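Cell wall mannoprotein 1 (Neosartorya fumigata, PDB 5J5L) binds lipids such as arachidonic acid and is probably a constitutive cell-wall protein and an antigen recognised by the host antibody response. Local coordinates at residues K14-T19 with Q42-D47. Numbering follows the deposited sequence.
Sequences KTDINT and QQLESD
Gln43, Leu44 and Asp47 meet Asp16 and Ile17 where two consecutive helices, 3-26 and 31-56, run antiparallel at 160° as a helical hairpin of this all-helical lipid-binding bundle, their local axes 9.4 Å apart. Gln43 comes first, at the exposed margin; its CG brushes OD1 of Asp16 at 4.3 Å, while its amide turns along its own helix and NE2 donates to OD1 of Asp47 (3.0 Å), from above the carboxylate plane. Leu44 follows, reaching between Asp16 and Ile17. Its chi1 of 173° swings CG away from the backbone N, bringing CD1 to 3.8 Å from CB of Asp16 and CD2 to 4.1 Å from CG1 of Ile17. The same side chain touches Ile13 and Leu20 of helix 3-26 and Leu110 of helix 100-124 and lies about 4 Å from the bound arachidonic acid, which ties the hairpin interface to the lipid pocket; Ile17 continues the apolar layer onto Ile80 of helix 63-89. One turn on, Asp47 confronts Asp16. Their side chains cross at about a right angle, yet the carboxylates are nearly coplanar (15°). One acid probably holds a proton, easing like-charge repulsion: OD2 of Asp16 lies just 2.4 Å from OD2 of Asp47.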
# COMPACT_ATOMS: atom_id res chain seq x y z
N LYS A 14 3.20 -6.34 -2.45
CA LYS A 14 2.15 -7.31 -2.13
C LYS A 14 2.59 -8.20 -0.98
O LYS A 14 1.85 -8.43 -0.02
CB LYS A 14 1.83 -8.17 -3.36
CG LYS A 14 0.59 -9.04 -3.21
CD LYS A 14 0.40 -9.88 -4.46
CE LYS A 14 -0.95 -10.55 -4.51
NZ LYS A 14 -1.98 -9.67 -5.13
N THR A 15 3.80 -8.73 -1.08
CA THR A 15 4.34 -9.56 -0.02
C THR A 15 4.41 -8.82 1.32
O THR A 15 3.99 -9.37 2.35
CB THR A 15 5.70 -10.16 -0.43
OG1 THR A 15 5.49 -10.91 -1.62
CG2 THR A 15 6.25 -11.07 0.64
N ASP A 16 4.90 -7.57 1.30
CA ASP A 16 4.97 -6.75 2.51
C ASP A 16 3.59 -6.60 3.17
O ASP A 16 3.47 -6.73 4.40
CB ASP A 16 5.46 -5.33 2.20
CG ASP A 16 6.91 -5.26 1.73
OD1 ASP A 16 7.75 -6.18 2.00
OD2 ASP A 16 7.23 -4.21 1.11
N ILE A 17 2.58 -6.29 2.36
CA ILE A 17 1.23 -6.07 2.87
C ILE A 17 0.71 -7.34 3.54
O ILE A 17 0.14 -7.27 4.64
CB ILE A 17 0.25 -5.62 1.76
CG1 ILE A 17 0.62 -4.22 1.26
CG2 ILE A 17 -1.19 -5.61 2.27
CD1 ILE A 17 0.06 -3.89 -0.12
N ASN A 18 0.90 -8.48 2.90
CA ASN A 18 0.36 -9.72 3.44
C ASN A 18 1.08 -10.13 4.71
O ASN A 18 0.46 -10.65 5.63
CB ASN A 18 0.36 -10.79 2.37
CG ASN A 18 -0.67 -10.48 1.29
OD1 ASN A 18 -1.78 -9.99 1.59
ND2 ASN A 18 -0.31 -10.73 0.05
N THR A 19 2.37 -9.82 4.80
CA THR A 19 3.11 -10.01 6.04
C THR A 19 2.57 -9.11 7.16
O THR A 19 2.34 -9.57 8.27
CB THR A 19 4.62 -9.78 5.82
OG1 THR A 19 5.07 -10.70 4.82
CG2 THR A 19 5.39 -9.99 7.11
N GLN A 42 7.70 -0.05 7.82
CA GLN A 42 8.72 0.87 7.31
C GLN A 42 9.36 0.31 6.05
O GLN A 42 9.69 1.06 5.12
CB GLN A 42 9.75 1.19 8.39
CG GLN A 42 9.18 2.09 9.47
CD GLN A 42 9.08 3.54 9.02
OE1 GLN A 42 7.98 4.07 8.78
NE2 GLN A 42 10.21 4.19 8.88
N GLN A 43 9.53 -1.02 6.01
CA GLN A 43 9.97 -1.71 4.78
C GLN A 43 8.96 -1.48 3.66
O GLN A 43 9.33 -1.20 2.51
CB GLN A 43 10.14 -3.20 5.04
CG GLN A 43 10.83 -3.94 3.89
CD GLN A 43 12.20 -3.35 3.55
OE1 GLN A 43 13.09 -3.27 4.40
NE2 GLN A 43 12.38 -2.95 2.29
N LEU A 44 7.68 -1.57 4.00
CA LEU A 44 6.61 -1.32 3.04
C LEU A 44 6.70 0.09 2.48
O LEU A 44 6.64 0.29 1.26
CB LEU A 44 5.23 -1.57 3.66
CG LEU A 44 3.98 -1.21 2.85
CD1 LEU A 44 3.99 -1.86 1.48
CD2 LEU A 44 2.72 -1.57 3.61
N GLU A 45 6.86 1.08 3.36
CA GLU A 45 7.04 2.47 2.90
C GLU A 45 8.20 2.61 1.91
O GLU A 45 8.06 3.23 0.85
CB GLU A 45 7.26 3.41 4.09
CG GLU A 45 6.04 3.64 4.98
CD GLU A 45 6.22 4.79 5.96
OE1 GLU A 45 7.13 5.62 5.80
OE2 GLU A 45 5.43 4.90 6.92
N SER A 46 9.33 1.99 2.24
CA SER A 46 10.52 2.03 1.40
C SER A 46 10.24 1.38 0.04
O SER A 46 10.67 1.89 -1.00
CB SER A 46 11.67 1.30 2.09
OG SER A 46 12.87 1.41 1.37
N ASP A 47 9.57 0.24 0.07
CA ASP A 47 9.26 -0.51 -1.15
C ASP A 47 8.28 0.24 -2.06
O ASP A 47 8.42 0.17 -3.30
CB ASP A 47 8.75 -1.91 -0.79
CG ASP A 47 9.86 -2.81 -0.17
OD1 ASP A 47 11.06 -2.54 -0.39
OD2 ASP A 47 9.53 -3.79 0.53